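Local coordinates for uncharacterized protein (Streptococcus pneumoniae, PDB 3LFT), which binds L-tryptophan in the cleft between its two lobes and is probably the substrate-binding component of an ABC transporter, at residues L18-K21 against G22-D25; N196-A199 against S200-T204; V241-G244 against K245-Q249. All blocks are in the same frame, centred on the assembly; numbering follows the deposited sequence.

Interaction 1 of 3, residues L18-K21 against G22-D25; sequences LIYK and GIQD
Tyr20 and Gln24, one helical turn apart, show how a glutamine can lie flat on a tyrosine at i and i+4. The amide of Gln24 stacks over one face of the phenol ring, the two planes only 11° apart. Gln24 CD is 3.8 Å from Tyr20 CE1, and Gln24 CG makes a CH-pi contact 4.2 Å from the centroid of the Tyr20 ring. Because CG of Tyr20 is anti to the backbone N (chi1 -177°), the ring stands beside its own carbonyl, where the Gln24 chain can pass over it. Phe41 also stacks on this ring.

Among the polar contacts, Tyr20 O takes the backbone N of Gln24 and, weakly, NE2 of the same residue at 3.5 Å. Lys21 NZ and Asp25 OD2 form a weak and doubtful salt bridge, since the lysine has a second conformer and the place of OD2 is less sure.

Apolar contact is looser: Ile23 CD1 sits at the edge of the Tyr20 ring and 4.2 Å from CG2 of Ile19, whose side chain also touches the bound tryptophan. Backbone i to i+4 bonds run throughout, as expected of the helix 14-29 in the beta-alpha-beta unit that joins strands 3-9 and 37-43 of a parallel sheet.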
ATOM      1  N   LEU A  18      -4.685   4.583  -8.828  1.00  5.48           N
ATOM      2  CA  LEU A  18      -3.757   5.677  -9.111  1.00  5.46           C
ATOM      3  C   LEU A  18      -2.352   5.157  -9.459  1.00  5.45           C
ATOM      4  O   LEU A  18      -1.701   5.697 -10.371  1.00  5.52           O
ATOM      5  CB  LEU A  18      -3.733   6.677  -7.952  1.00  5.89           C
ATOM      6  CG  LEU A  18      -2.933   7.962  -8.141  1.00  6.57           C
ATOM      7  CD1 LEU A  18      -3.243   8.720  -9.440  1.00  7.13           C
ATOM      8  CD2 LEU A  18      -3.182   8.854  -6.931  1.00  7.74           C
ATOM      9  N   ILE A  19      -1.902   4.108  -8.776  1.00  5.29           N
ATOM     10  CA  ILE A  19      -0.666   3.442  -9.165  1.00  5.38           C
ATOM     11  C   ILE A  19      -0.749   2.952 -10.615  1.00  5.82           C
ATOM     12  O   ILE A  19       0.188   3.171 -11.399  1.00  6.17           O
ATOM     13  CB  ILE A  19      -0.326   2.301  -8.192  1.00  5.02           C
ATOM     14  CG1 ILE A  19       0.008   2.905  -6.823  1.00  6.39           C
ATOM     15  CG2 ILE A  19       0.830   1.443  -8.730  1.00  6.94           C
ATOM     16  CD1 ILE A  19       0.059   1.851  -5.740  1.00  6.79           C
ATOM     17  N   TYR A  20      -1.860   2.318 -10.990  1.00  5.52           N
ATOM     18  CA  TYR A  20      -1.986   1.842 -12.355  1.00  5.80           C
ATOM     19  C   TYR A  20      -1.966   3.002 -13.363  1.00  5.53           C
ATOM     20  O   TYR A  20      -1.345   2.890 -14.429  1.00  5.13           O
ATOM     21  CB  TYR A  20      -3.213   0.927 -12.535  1.00  6.38           C
ATOM     22  CG  TYR A  20      -3.339   0.349 -13.935  1.00  6.51           C
ATOM     23  CD1 TYR A  20      -4.535   0.457 -14.648  1.00  8.94           C
ATOM     24  CD2 TYR A  20      -2.254  -0.272 -14.546  1.00  7.82           C
ATOM     25  CE1 TYR A  20      -4.644  -0.081 -15.935  1.00 10.05           C
ATOM     26  CE2 TYR A  20      -2.356  -0.789 -15.834  1.00  9.33           C
ATOM     27  CZ  TYR A  20      -3.538  -0.685 -16.504  1.00 10.34           C
ATOM     28  OH  TYR A  20      -3.626  -1.211 -17.779  1.00 11.47           O
ATOM     29  N   LYS A  21      -2.628   4.114 -13.042  1.00  5.63           N
ATOM     30  CA  LYS A  21      -2.572   5.307 -13.885  0.50  5.61           C
ATOM     31  C   LYS A  21      -1.114   5.735 -14.053  1.00  4.95           C
ATOM     32  O   LYS A  21      -0.660   6.038 -15.168  1.00  4.97           O
ATOM     33  CB  LYS A  21      -3.419   6.435 -13.278  0.50  6.54           C
ATOM     34  CG  LYS A  21      -3.042   7.854 -13.713  0.50  9.50           C
ATOM     35  CD  LYS A  21      -3.594   8.221 -15.080  0.50 12.42           C
ATOM     36  CE  LYS A  21      -3.174   9.633 -15.453  0.50 12.15           C
ATOM     37  NZ  LYS A  21      -2.805  10.435 -14.246  0.50 11.63           N
ATOM     38  N   GLY A  22      -0.371   5.761 -12.940  1.00  4.76           N
ATOM     39  CA  GLY A  22       1.065   6.084 -12.970  1.00  5.07           C
ATOM     40  C   GLY A  22       1.871   5.142 -13.848  1.00  4.33           C
ATOM     41  O   GLY A  22       2.731   5.583 -14.606  1.00  4.65           O
ATOM     42  N   ILE A  23       1.578   3.841 -13.777  1.00  4.55           N
ATOM     43  CA  ILE A  23       2.242   2.869 -14.650  1.00  4.66           C
ATOM     44  C   ILE A  23       2.045   3.247 -16.114  1.00  4.95           C
ATOM     45  O   ILE A  23       3.009   3.290 -16.893  1.00  4.93           O
ATOM     46  CB  ILE A  23       1.746   1.426 -14.368  1.00  4.71           C
ATOM     47  CG1 ILE A  23       2.262   0.933 -13.009  1.00  5.77           C
ATOM     48  CG2 ILE A  23       2.146   0.462 -15.528  1.00  5.75           C
ATOM     49  CD1 ILE A  23       1.579  -0.339 -12.514  1.00  7.01           C
ATOM     50  N   GLN A  24       0.791   3.495 -16.483  1.00  4.85           N
ATOM     51  CA  GLN A  24       0.473   3.871 -17.853  1.00  5.72           C
ATOM     52  C   GLN A  24       1.173   5.162 -18.250  1.00  5.52           C
ATOM     53  O   GLN A  24       1.671   5.254 -19.370  1.00  6.05           O
ATOM     54  CB  GLN A  24      -1.032   4.029 -18.012  1.00  4.86           C
ATOM     55  CG  GLN A  24      -1.803   2.726 -17.875  1.00  6.29           C
ATOM     56  CD  GLN A  24      -3.300   2.942 -17.856  1.00  7.22           C
ATOM     57  OE1 GLN A  24      -4.016   2.552 -18.786  1.00  9.50           O
ATOM     58  NE2 GLN A  24      -3.793   3.556 -16.787  1.00 10.38           N
ATOM     59  N   ASP A  25       1.234   6.137 -17.343  1.00  5.51           N
ATOM     60  CA  ASP A  25       1.895   7.403 -17.663  1.00  5.12           C
ATOM     61  C   ASP A  25       3.381   7.165 -17.869  1.00  5.00           C
ATOM     62  O   ASP A  25       3.963   7.754 -18.772  1.00  6.40           O
ATOM     63  CB  ASP A  25       1.683   8.414 -16.540  1.00  4.99           C
ATOM     64  CG  ASP A  25       0.240   8.885 -16.436  1.00  4.82           C
ATOM     65  OD1 ASP A  25      -0.563   8.690 -17.387  1.00  5.97           O
ATOM     66  OD2 ASP A  25      -0.072   9.493 -15.389  1.00  5.90           O
TER

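Interaction 2 of 3, residues N196-A199 against S200-T204; sequences NTIA and SGFPT. With TRP (tryptophan), chain C.
Asn196 and Ser200 stand one turn apart on the short helix 196-200, which opens beside the ligand cleft of this two-lobed periplasmic-binding-protein fold and breaks at Gly201 before helix 202-208 begins. Their side chains serve different ends. Asn196 sends its amide to the ligand, whereas Ser200 folds its hydroxyl back onto the helix backbone.

With CG anti to its carbonyl carbon (chi1 -63°), Asn196 directs ND2 at the carboxylate of the bound tryptophan and donates to its O atom at 2.9 Å, with an N-H...O angle of 156°. The other end of the same amide meets the carbon part of the ligand, OD1 lying 3.4 Å from CE3 of the indole. Farther along that ring system, the methyl CB of Ala199 comes within 3.7 Å of CZ3. One helical turn thus offers a polar group to the carboxylate and a small apolar one to the benzo ring; Thr71 and Gln236 are among the residues that bond the ligand elsewhere.

Ile198 and Phe202 face another way. The aromatic ring presents its edge to the isoleucine, CD1 of Phe202 lying 4.3 Å from CG2 of Ile198 near the ring plane, and its side chain also packs on Ile216 and Pro218 of strand 216-218. The side chain of Thr197 starts away from the residues that follow, and its OG1 is hydrogen-bonded to Glu144.

Around the break the backbone bonds slacken: Gly201 N is shared weakly between the oxygens of Thr197 and Ile198. The hydroxyl of Ser200 adds a side-chain bond to the same turn: its chi1 of 76° puts OG between its own N and carbonyl carbon, from where it donates to Thr197 O at 2.8 Å.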
ATOM      1  N   ASN A 196      -4.247  -3.684   2.021  1.00  4.50           N
ATOM      2  CA  ASN A 196      -5.230  -3.708   0.934  1.00  4.76           C
ATOM      3  C   ASN A 196      -6.636  -4.065   1.400  1.00  4.83           C
ATOM      4  O   ASN A 196      -7.619  -3.558   0.853  1.00  5.19           O
ATOM      5  CB  ASN A 196      -4.808  -4.705  -0.138  1.00  4.65           C
ATOM      6  CG  ASN A 196      -3.514  -4.310  -0.789  1.00  4.62           C
ATOM      7  OD1 ASN A 196      -3.485  -3.394  -1.607  1.00  4.84           O
ATOM      8  ND2 ASN A 196      -2.428  -4.994  -0.441  1.00  5.60           N
ATOM      9  N   THR A 197      -6.737  -4.965   2.373  1.00  5.17           N
ATOM     10  CA  THR A 197      -8.038  -5.400   2.905  1.00  5.39           C
ATOM     11  C   THR A 197      -8.767  -4.208   3.530  1.00  4.76           C
ATOM     12  O   THR A 197      -9.913  -3.912   3.176  1.00  4.82           O
ATOM     13  CB  THR A 197      -7.866  -6.566   3.929  1.00  5.84           C
ATOM     14  OG1 THR A 197      -7.148  -7.641   3.291  1.00  9.05           O
ATOM     15  CG2 THR A 197      -9.212  -7.073   4.458  1.00  5.91           C
ATOM     16  N   ILE A 198      -8.088  -3.508   4.438  1.00  4.83           N
ATOM     17  CA  ILE A 198      -8.739  -2.388   5.111  1.00  4.79           C
ATOM     18  C   ILE A 198      -8.939  -1.260   4.100  1.00  4.60           C
ATOM     19  O   ILE A 198      -9.967  -0.583   4.134  1.00  5.31           O
ATOM     20  CB  ILE A 198      -7.956  -1.914   6.354  1.00  4.62           C
ATOM     21  CG1 ILE A 198      -7.661  -3.094   7.291  1.00  5.07           C
ATOM     22  CG2 ILE A 198      -8.701  -0.799   7.094  1.00  5.49           C
ATOM     23  CD1 ILE A 198      -8.885  -3.881   7.810  1.00  8.19           C
ATOM     24  N   ALA A 199      -7.993  -1.058   3.184  1.00  4.22           N
ATOM     25  CA  ALA A 199      -8.202   0.025   2.205  1.00  4.91           C
ATOM     26  C   ALA A 199      -9.438  -0.220   1.344  1.00  5.45           C
ATOM     27  O   ALA A 199     -10.172   0.714   0.992  1.00  5.72           O
ATOM     28  CB  ALA A 199      -6.974   0.240   1.326  1.00  4.73           C
ATOM     29  N   SER A 200      -9.670  -1.483   0.995  1.00  4.50           N
ATOM     30  CA  SER A 200     -10.821  -1.842   0.180  1.00  5.67           C
ATOM     31  C   SER A 200     -12.138  -1.714   0.946  1.00  6.21           C
ATOM     32  O   SER A 200     -13.191  -1.563   0.322  1.00  8.13           O
ATOM     33  CB  SER A 200     -10.642  -3.252  -0.394  1.00  6.22           C
ATOM     34  OG  SER A 200     -10.889  -4.231   0.596  1.00  9.09           O
ATOM     35  N   GLY A 201     -12.079  -1.777   2.279  1.00  5.94           N
ATOM     36  CA  GLY A 201     -13.278  -1.641   3.103  1.00  6.00           C
ATOM     37  C   GLY A 201     -13.255  -0.412   3.982  1.00  5.69           C
ATOM     38  O   GLY A 201     -13.947  -0.381   5.002  1.00  6.00           O
ATOM     39  N   PHE A 202     -12.488   0.610   3.601  1.00  5.73           N
ATOM     40  CA  PHE A 202     -12.277   1.724   4.531  1.00  4.84           C
ATOM     41  C   PHE A 202     -13.538   2.526   4.902  1.00  5.06           C
ATOM     42  O   PHE A 202     -13.673   2.944   6.051  1.00  4.44           O
ATOM     43  CB  PHE A 202     -11.122   2.633   4.115  1.00  5.21           C
ATOM     44  CG  PHE A 202     -10.747   3.597   5.196  1.00  4.59           C
ATOM     45  CD1 PHE A 202     -10.121   3.153   6.362  1.00  4.53           C
ATOM     46  CD2 PHE A 202     -11.091   4.949   5.094  1.00  4.58           C
ATOM     47  CE1 PHE A 202      -9.834   4.030   7.395  1.00  5.64           C
ATOM     48  CE2 PHE A 202     -10.781   5.825   6.139  1.00  4.57           C
ATOM     49  CZ  PHE A 202     -10.157   5.355   7.270  1.00  6.08           C
ATOM     50  N   PRO A 203     -14.472   2.736   3.956  1.00  4.98           N
ATOM     51  CA  PRO A 203     -15.701   3.425   4.383  1.00  5.82           C
ATOM     52  C   PRO A 203     -16.442   2.702   5.512  1.00  5.48           C
ATOM     53  O   PRO A 203     -17.133   3.359   6.301  1.00  6.26           O
ATOM     54  CB  PRO A 203     -16.517   3.504   3.093  1.00  5.93           C
ATOM     55  CG  PRO A 203     -15.436   3.618   2.025  1.00  5.94           C
ATOM     56  CD  PRO A 203     -14.374   2.650   2.484  1.00  5.53           C
ATOM     57  N   THR A 204     -16.257   1.388   5.641  1.00  5.89           N
ATOM     58  CA  THR A 204     -16.872   0.622   6.739  1.00  6.23           C
ATOM     59  C   THR A 204     -16.221   0.979   8.075  1.00  5.77           C
ATOM     60  O   THR A 204     -16.900   1.057   9.102  1.00  5.58           O
ATOM     61  CB  THR A 204     -16.755  -0.883   6.492  1.00  6.99           C
ATOM     62  OG1 THR A 204     -17.432  -1.191   5.275  1.00  8.68           O
ATOM     63  CG2 THR A 204     -17.359  -1.701   7.632  1.00  6.96           C
TER
HETATM   64  N   TRP C   1       2.014  -1.559  -0.645  1.00  8.29           N
HETATM   65  CA  TRP C   1       0.796  -2.419  -0.594  1.00  8.97           C
HETATM   66  C   TRP C   1       1.186  -3.861  -0.633  1.00  8.94           C
HETATM   67  O   TRP C   1       0.366  -4.718  -0.974  1.00  8.77           O
HETATM   68  CB  TRP C   1      -0.147  -2.053  -1.752  1.00  8.71           C
HETATM   69  CG  TRP C   1      -0.602  -0.618  -1.663  1.00  7.83           C
HETATM   70  CD1 TRP C   1      -0.112   0.478  -2.372  1.00  8.47           C
HETATM   71  CD2 TRP C   1      -1.642  -0.095  -0.770  1.00  8.23           C
HETATM   72  NE1 TRP C   1      -0.781   1.615  -1.984  1.00  8.55           N
HETATM   73  CE2 TRP C   1      -1.679   1.346  -1.035  1.00  8.59           C
HETATM   74  CE3 TRP C   1      -2.446  -0.690   0.174  1.00  8.21           C
HETATM   75  CZ2 TRP C   1      -2.574   2.118  -0.318  1.00  8.72           C
HETATM   76  CZ3 TRP C   1      -3.331   0.117   0.883  1.00  9.20           C
HETATM   77  CH2 TRP C   1      -3.386   1.501   0.623  1.00  8.94           C
HETATM   78  OXT TRP C   1       2.341  -4.183  -0.319  1.00  8.45           O

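Interaction 3 of 3, residues V241-G244 against K245-Q249; sequences VATG and KMIVQ
Val241 and Lys245 run side by side in the same direction, and CG1 of the valine rests 3.9 Å from CE of the lysine. Lys245 CG lies 3.6 Å from Val241 O, so the start of the chain runs past that oxygen. The chain bends only at its last torsion (chi4 -66°), and the ammonium finds its partners outside this turn, in salt bridges to Glu29 and Glu30.

Each of the four leading carbonyls accepts the backbone N-H of the residue four places on. Val241 O takes Lys245 N at 2.9 Å, and Thr243 O takes Ile247 N at the same distance. Between and beyond them, Ala242 O is bonded by the N atom of Met246 and Gly244 O by that of Val248, so the main-chain oxygens of all four residues from 241 to 244 are satisfied within the helix.

These bonds belong to helix 236-251, which packs against the parallel sheet and helix 14-29 of one lobe of the periplasmic-binding-protein fold. A buried hydroxyl is accommodated here as well: OG1 of Thr243, anti to its own carbonyl carbon, hydrogen-bonds back to Leu239 O. That leaves the methyl CG2 to meet CD1 of Ile247 at 4.1 Å, while Ile87 receives both side chains. Met246, a selenomethionine, places CG 3.4 Å from Ala242 O, and its side chain reaches Thr111 and Val113.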
ATOM      1  N   VAL A 241       4.522   5.670 -11.717  1.00  4.15           N
ATOM      2  CA  VAL A 241       5.458   6.106 -12.768  1.00  4.39           C
ATOM      3  C   VAL A 241       6.787   5.373 -12.654  1.00  4.39           C
ATOM      4  O   VAL A 241       7.340   4.902 -13.657  1.00  4.68           O
ATOM      5  CB  VAL A 241       5.678   7.637 -12.726  1.00  4.27           C
ATOM      6  CG1 VAL A 241       6.750   8.081 -13.727  1.00  5.28           C
ATOM      7  CG2 VAL A 241       4.371   8.349 -13.027  1.00  4.62           C
ATOM      8  N   ALA A 242       7.288   5.227 -11.433  1.00  4.74           N
ATOM      9  CA  ALA A 242       8.564   4.544 -11.237  1.00  4.19           C
ATOM     10  C   ALA A 242       8.465   3.080 -11.656  1.00  4.54           C
ATOM     11  O   ALA A 242       9.401   2.521 -12.227  1.00  4.64           O
ATOM     12  CB  ALA A 242       9.003   4.655  -9.774  1.00  5.03           C
ATOM     13  N   THR A 243       7.305   2.464 -11.408  1.00  4.22           N
ATOM     14  CA  THR A 243       7.079   1.101 -11.852  1.00  4.23           C
ATOM     15  C   THR A 243       7.075   1.056 -13.381  1.00  4.06           C
ATOM     16  O   THR A 243       7.683   0.164 -13.982  1.00  4.50           O
ATOM     17  CB  THR A 243       5.751   0.557 -11.323  1.00  4.10           C
ATOM     18  OG1 THR A 243       5.736   0.579  -9.890  1.00  4.93           O
ATOM     19  CG2 THR A 243       5.518  -0.870 -11.791  1.00  4.95           C
ATOM     20  N   GLY A 244       6.387   2.011 -14.014  1.00  4.80           N
ATOM     21  CA  GLY A 244       6.395   2.083 -15.488  1.00  5.25           C
ATOM     22  C   GLY A 244       7.799   2.134 -16.054  1.00  4.74           C
ATOM     23  O   GLY A 244       8.125   1.448 -17.039  1.00  5.79           O
ATOM     24  N   LYS A 245       8.633   2.976 -15.468  1.00  3.97           N
ATOM     25  CA  LYS A 245       9.999   3.072 -15.938  1.00  4.61           C
ATOM     26  C   LYS A 245      10.798   1.804 -15.757  1.00  3.87           C
ATOM     27  O   LYS A 245      11.601   1.465 -16.629  1.00  5.08           O
ATOM     28  CB  LYS A 245      10.686   4.272 -15.313  1.00  4.89           C
ATOM     29  CG  LYS A 245      10.090   5.545 -15.897  1.00  8.55           C
ATOM     30  CD  LYS A 245      10.666   6.814 -15.331  1.00 13.83           C
ATOM     31  CE  LYS A 245       9.988   8.015 -15.981  1.00 16.03           C
ATOM     32  NZ  LYS A 245      10.281   8.129 -17.436  1.00 19.88           N
HETATM   33  N   MSE A 246      10.583   1.066 -14.668  1.00  4.53           N
HETATM   34  CA  MSE A 246      11.264  -0.230 -14.478  1.00  4.76           C
HETATM   35  C   MSE A 246      10.743  -1.276 -15.456  1.00  5.06           C
HETATM   36  O   MSE A 246      11.537  -2.087 -15.934  1.00  5.92           O
HETATM   37  CB  MSE A 246      11.144  -0.724 -13.034  1.00  5.16           C
HETATM   38  CG  MSE A 246      11.858   0.212 -12.066  1.00  5.34           C
HETATM   39 SE   MSE A 246      11.953  -0.504 -10.281  1.00  9.23          SE
HETATM   40  CE  MSE A 246      13.354  -1.812 -10.582  1.00  5.08           C
ATOM     41  N   ILE A 247       9.453  -1.246 -15.787  1.00  4.95           N
ATOM     42  CA  ILE A 247       8.937  -2.157 -16.801  1.00  5.15           C
ATOM     43  C   ILE A 247       9.705  -1.925 -18.103  1.00  5.62           C
ATOM     44  O   ILE A 247      10.111  -2.888 -18.759  1.00  5.59           O
ATOM     45  CB  ILE A 247       7.442  -1.904 -17.019  1.00  4.69           C
ATOM     46  CG1 ILE A 247       6.643  -2.380 -15.801  1.00  5.58           C
ATOM     47  CG2 ILE A 247       6.953  -2.619 -18.268  1.00  5.19           C
ATOM     48  CD1 ILE A 247       5.205  -1.850 -15.786  1.00  5.89           C
ATOM     49  N   VAL A 248       9.895  -0.664 -18.483  1.00  5.14           N
ATOM     50  CA  VAL A 248      10.607  -0.361 -19.715  1.00  5.58           C
ATOM     51  C   VAL A 248      12.048  -0.848 -19.633  1.00  5.99           C
ATOM     52  O   VAL A 248      12.570  -1.417 -20.606  1.00  5.35           O
ATOM     53  CB  VAL A 248      10.526   1.141 -20.030  1.00  5.58           C
ATOM     54  CG1 VAL A 248      11.462   1.527 -21.174  1.00  6.89           C
ATOM     55  CG2 VAL A 248       9.076   1.507 -20.369  1.00  6.33           C
ATOM     56  N   GLN A 249      12.708  -0.630 -18.492  1.00  5.65           N
ATOM     57  CA  GLN A 249      14.078  -1.109 -18.341  1.00  5.63           C
ATOM     58  C   GLN A 249      14.167  -2.617 -18.615  1.00  5.11           C
ATOM     59  O   GLN A 249      15.128  -3.086 -19.257  1.00  5.10           O
ATOM     60  CB  GLN A 249      14.572  -0.855 -16.924  1.00  6.65           C
ATOM     61  CG  GLN A 249      15.123   0.479 -16.590  1.00 10.24           C
ATOM     62  CD  GLN A 249      15.724   0.412 -15.198  1.00 14.06           C
ATOM     63  OE1 GLN A 249      16.885   0.004 -15.005  1.00 15.45           O
ATOM     64  NE2 GLN A 249      14.916   0.739 -14.215  1.00 12.58           N
TER

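In the fold
From the N terminus, interaction 1 comes first, on the helix that follows strand 3-9; interaction 2 comes much later, after strand 189-192 in the other lobe, and interaction 3 follows on helix 236-251, back in the first lobe. Each contact is local, between residues three to five apart along one stretch of chain, closing no long loop, and the three succeed one another without nesting or crossing. Interactions 1 and 3 touch, Ile23 CG2 meeting Ile247 CD1 at 3.8 Å, which joins helices far apart in sequence. Interaction 2 lies across the cleft, its nearest atoms about 8 Å from interaction 1. The bound tryptophan lies between them and is contacted from both.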